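Local structure of homocysteine S-methyltransferase (Escherichia coli, 5DMM) at residues V118-A130 / Y139-R153. The protein catalyses methyl transfer from S-methylmethionine, or less efficiently S-adenosylmethionine, to homocysteine, yielding methionine, with zinc as cofactor. Numbering follows the deposited sequence.
Sequences VAGSVGPYGAYLA and YHCSVEAFQAFHRPR. With ZN (zinc ion), chain D.
The carbonyl oxygen of Gly123 is approached from the helix by two side chains: Arg153 NH2 gives it a short but bent, weak hydrogen bond (2.7 Å, 127° at the hydrogen). His150 CE1 comes to the same oxygen, 3.2 Å from Gly123 O, which lies near the imidazole plane. One face of the Arg153 guanidinium lies over Val122 CA and Gly123 N, while its NH1 is hydrogen-bonded to Ser70 O. Glu175 ties the two segments together: its OE2 is hydrogen-bonded to His150 NE2 and Tyr125 N, its OE1 to Tyr139 OH; Tyr139 OH also accepts a weak bond from Gly126 N (3.3 Å). These contacts illustrate the beta-alpha unit of a TIM barrel: strand 118-122, whose Ser121 lines the homocysteine pocket, runs roughly antiparallel (150°) to helix 143-153, which packs outside it after the short turn of 125-129. Beyond the strand, Tyr125, Tyr128, Tyr139, Phe146 and Phe149 form an aromatic cluster. With CG anti to its backbone N (chi1 -176°), Tyr125 reaches between Tyr139 and Phe149 and presents ring edges to both their faces; its CD1 sits over the centre of the Phe149 ring. Cys141 SG covers one Tyr125 face, 3.5 Å from Tyr125 CE2, and the edge of Phe146 is directed, offset, at a face of Tyr125.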
# COMPACT_ATOMS: atom_id res chain seq x y z
N VAL A 118 7.97 1.01 7.57
CA VAL A 118 7.14 2.05 6.98
C VAL A 118 7.13 1.86 5.46
O VAL A 118 8.18 1.86 4.81
CB VAL A 118 7.64 3.46 7.32
CG1 VAL A 118 6.81 4.54 6.60
CG2 VAL A 118 7.63 3.70 8.83
N ALA A 119 5.95 1.67 4.88
CA ALA A 119 5.86 1.51 3.44
C ALA A 119 5.25 2.76 2.83
O ALA A 119 4.20 3.21 3.27
CB ALA A 119 5.03 0.29 3.09
N GLY A 120 5.90 3.31 1.80
CA GLY A 120 5.38 4.49 1.13
C GLY A 120 4.30 4.12 0.12
O GLY A 120 4.56 3.36 -0.82
N SER A 121 3.10 4.65 0.31
CA SER A 121 2.00 4.32 -0.60
C SER A 121 2.16 4.97 -1.97
O SER A 121 2.31 6.20 -2.09
CB SER A 121 0.66 4.75 -0.01
OG SER A 121 -0.33 4.59 -1.00
N VAL A 122 2.11 4.13 -3.00
CA VAL A 122 2.10 4.55 -4.39
C VAL A 122 0.81 4.09 -5.05
O VAL A 122 0.64 2.91 -5.37
CB VAL A 122 3.32 3.99 -5.15
CG1 VAL A 122 3.17 4.18 -6.66
CG2 VAL A 122 4.59 4.64 -4.64
N GLY A 123 -0.12 5.02 -5.23
CA GLY A 123 -1.40 4.68 -5.83
C GLY A 123 -1.33 4.79 -7.34
O GLY A 123 -0.39 5.38 -7.89
N PRO A 124 -2.35 4.24 -8.02
CA PRO A 124 -2.35 4.22 -9.49
C PRO A 124 -2.73 5.56 -10.09
O PRO A 124 -3.31 6.40 -9.41
CB PRO A 124 -3.42 3.17 -9.82
CG PRO A 124 -4.41 3.30 -8.68
CD PRO A 124 -3.56 3.61 -7.46
N TYR A 125 -2.43 5.72 -11.37
CA TYR A 125 -2.82 6.89 -12.15
C TYR A 125 -4.35 7.06 -12.11
O TYR A 125 -4.86 8.18 -12.07
CB TYR A 125 -2.32 6.74 -13.59
CG TYR A 125 -2.59 7.93 -14.48
CD1 TYR A 125 -1.82 9.08 -14.38
CD2 TYR A 125 -3.61 7.90 -15.42
CE1 TYR A 125 -2.07 10.17 -15.19
CE2 TYR A 125 -3.86 8.98 -16.24
CZ TYR A 125 -3.09 10.12 -16.12
OH TYR A 125 -3.33 11.20 -16.93
N GLY A 126 -5.06 5.95 -12.07
CA GLY A 126 -6.51 5.97 -11.98
C GLY A 126 -7.08 6.73 -10.79
O GLY A 126 -8.16 7.31 -10.88
N ALA A 127 -6.35 6.70 -9.67
CA ALA A 127 -6.79 7.39 -8.46
C ALA A 127 -6.68 8.90 -8.65
O ALA A 127 -7.45 9.66 -8.07
CB ALA A 127 -5.97 6.93 -7.27
N TYR A 128 -5.71 9.33 -9.45
CA TYR A 128 -5.58 10.74 -9.78
C TYR A 128 -6.72 11.20 -10.69
O TYR A 128 -7.24 12.32 -10.54
CB TYR A 128 -4.22 11.01 -10.44
CG TYR A 128 -4.19 12.23 -11.33
CD1 TYR A 128 -4.23 13.51 -10.80
CD2 TYR A 128 -4.09 12.09 -12.72
CE1 TYR A 128 -4.20 14.63 -11.62
CE2 TYR A 128 -4.06 13.20 -13.54
CZ TYR A 128 -4.11 14.46 -12.99
OH TYR A 128 -4.08 15.56 -13.81
N LEU A 129 -7.11 10.35 -11.63
CA LEU A 129 -8.24 10.63 -12.50
C LEU A 129 -9.53 10.76 -11.69
O LEU A 129 -10.47 11.44 -12.11
CB LEU A 129 -8.39 9.54 -13.57
CG LEU A 129 -7.26 9.44 -14.61
CD1 LEU A 129 -7.55 8.37 -15.66
CD2 LEU A 129 -6.99 10.81 -15.25
N ALA A 130 -9.56 10.11 -10.53
CA ALA A 130 -10.63 10.29 -9.54
C ALA A 130 -12.02 10.00 -10.10
O ALA A 130 -12.99 10.67 -9.76
CB ALA A 130 -10.58 11.70 -8.96
N TYR A 139 -7.28 3.31 -18.98
CA TYR A 139 -6.70 4.59 -19.32
C TYR A 139 -5.38 4.36 -20.05
O TYR A 139 -4.80 3.26 -19.99
CB TYR A 139 -6.50 5.45 -18.07
CG TYR A 139 -5.91 4.77 -16.85
CD1 TYR A 139 -6.70 4.51 -15.73
CD2 TYR A 139 -4.55 4.46 -16.78
CE1 TYR A 139 -6.16 3.92 -14.59
CE2 TYR A 139 -4.00 3.87 -15.63
CZ TYR A 139 -4.82 3.62 -14.55
OH TYR A 139 -4.29 3.08 -13.41
N HIS A 140 -4.94 5.38 -20.77
CA HIS A 140 -3.83 5.22 -21.71
C HIS A 140 -2.79 6.33 -21.54
O HIS A 140 -3.09 7.50 -21.74
CB HIS A 140 -4.35 5.20 -23.15
CG HIS A 140 -5.32 4.09 -23.42
ND1 HIS A 140 -4.92 2.82 -23.77
CD2 HIS A 140 -6.67 4.06 -23.38
CE1 HIS A 140 -5.98 2.05 -23.94
NE2 HIS A 140 -7.06 2.78 -23.71
N CYS A 141 -1.58 5.93 -21.18
CA CYS A 141 -0.45 6.85 -21.07
C CYS A 141 0.77 6.19 -21.67
O CYS A 141 0.91 4.96 -21.62
CB CYS A 141 -0.17 7.22 -19.60
SG CYS A 141 -1.52 8.04 -18.72
N SER A 142 1.67 6.98 -22.24
CA SER A 142 2.96 6.45 -22.68
C SER A 142 3.75 5.98 -21.46
O SER A 142 3.42 6.37 -20.34
CB SER A 142 3.76 7.50 -23.46
OG SER A 142 4.02 8.62 -22.64
N VAL A 143 4.77 5.16 -21.68
CA VAL A 143 5.63 4.76 -20.57
C VAL A 143 6.20 6.00 -19.91
O VAL A 143 6.22 6.11 -18.69
CB VAL A 143 6.79 3.85 -21.02
CG1 VAL A 143 7.73 3.57 -19.86
CG2 VAL A 143 6.27 2.55 -21.60
N GLU A 144 6.63 6.96 -20.72
CA GLU A 144 7.21 8.20 -20.20
C GLU A 144 6.24 9.00 -19.36
O GLU A 144 6.62 9.62 -18.36
CB GLU A 144 7.72 9.08 -21.35
CG GLU A 144 8.88 8.50 -22.10
CD GLU A 144 8.45 7.83 -23.39
OE1 GLU A 144 7.44 7.10 -23.38
OE2 GLU A 144 9.13 8.05 -24.42
N ALA A 145 4.97 9.02 -19.79
CA ALA A 145 3.94 9.77 -19.08
C ALA A 145 3.64 9.13 -17.73
O ALA A 145 3.52 9.81 -16.72
CB ALA A 145 2.67 9.88 -19.92
N PHE A 146 3.50 7.80 -17.73
CA PHE A 146 3.32 7.08 -16.47
C PHE A 146 4.51 7.35 -15.55
O PHE A 146 4.34 7.62 -14.36
CB PHE A 146 3.21 5.56 -16.70
CG PHE A 146 1.84 5.09 -17.10
CD1 PHE A 146 0.71 5.54 -16.44
CD2 PHE A 146 1.69 4.15 -18.11
CE1 PHE A 146 -0.56 5.08 -16.80
CE2 PHE A 146 0.43 3.69 -18.49
CZ PHE A 146 -0.69 4.14 -17.83
N GLN A 147 5.71 7.25 -16.11
CA GLN A 147 6.91 7.44 -15.30
C GLN A 147 7.02 8.88 -14.80
O GLN A 147 7.41 9.10 -13.65
CB GLN A 147 8.15 6.99 -16.09
CG GLN A 147 8.22 5.47 -16.25
CD GLN A 147 9.44 5.00 -17.01
OE1 GLN A 147 10.05 5.76 -17.76
NE2 GLN A 147 9.79 3.72 -16.83
N ALA A 148 6.67 9.86 -15.63
CA ALA A 148 6.67 11.26 -15.19
C ALA A 148 5.65 11.50 -14.07
O ALA A 148 5.88 12.31 -13.17
CB ALA A 148 6.39 12.19 -16.36
N PHE A 149 4.51 10.81 -14.14
CA PHE A 149 3.48 10.91 -13.11
C PHE A 149 3.97 10.36 -11.78
O PHE A 149 3.76 10.96 -10.73
CB PHE A 149 2.20 10.17 -13.54
CG PHE A 149 1.19 9.98 -12.43
CD1 PHE A 149 0.35 11.01 -12.05
CD2 PHE A 149 1.08 8.76 -11.79
CE1 PHE A 149 -0.58 10.84 -11.03
CE2 PHE A 149 0.14 8.58 -10.77
CZ PHE A 149 -0.68 9.61 -10.39
N HIS A 150 4.63 9.21 -11.84
CA HIS A 150 5.02 8.50 -10.62
C HIS A 150 6.35 8.94 -10.02
O HIS A 150 6.54 8.84 -8.81
CB HIS A 150 5.10 7.00 -10.90
CG HIS A 150 3.78 6.32 -10.91
ND1 HIS A 150 3.00 6.19 -9.78
CD2 HIS A 150 3.08 5.74 -11.92
CE1 HIS A 150 1.89 5.53 -10.09
NE2 HIS A 150 1.92 5.25 -11.38
N ARG A 151 7.28 9.40 -10.86
CA ARG A 151 8.65 9.67 -10.42
C ARG A 151 8.81 10.57 -9.18
O ARG A 151 9.51 10.19 -8.24
CB ARG A 151 9.47 10.27 -11.58
CG ARG A 151 10.90 10.61 -11.20
CD ARG A 151 11.73 11.05 -12.42
NE ARG A 151 11.89 9.96 -13.40
CZ ARG A 151 11.32 9.95 -14.60
NH1 ARG A 151 10.57 10.97 -14.99
NH2 ARG A 151 11.52 8.93 -15.42
N PRO A 152 8.17 11.77 -9.15
CA PRO A 152 8.38 12.63 -7.97
C PRO A 152 7.97 12.00 -6.64
O PRO A 152 8.64 12.23 -5.62
CB PRO A 152 7.48 13.84 -8.24
CG PRO A 152 7.11 13.78 -9.66
CD PRO A 152 7.21 12.36 -10.10
N ARG A 153 6.90 11.22 -6.64
CA ARG A 153 6.44 10.58 -5.40
C ARG A 153 7.39 9.44 -5.00
O ARG A 153 7.70 9.28 -3.81
CB ARG A 153 5.01 10.06 -5.53
CG ARG A 153 4.57 9.18 -4.35
CD ARG A 153 3.08 8.88 -4.41
NE ARG A 153 2.71 8.30 -5.70
CZ ARG A 153 1.47 7.97 -6.04
NH1 ARG A 153 0.46 8.15 -5.19
NH2 ARG A 153 1.23 7.46 -7.25
ZN ZN D . 7.03 6.03 -25.12
O HOH W 1 5.03 4.51 -24.92
O HOH W 2 6.43 7.37 -26.63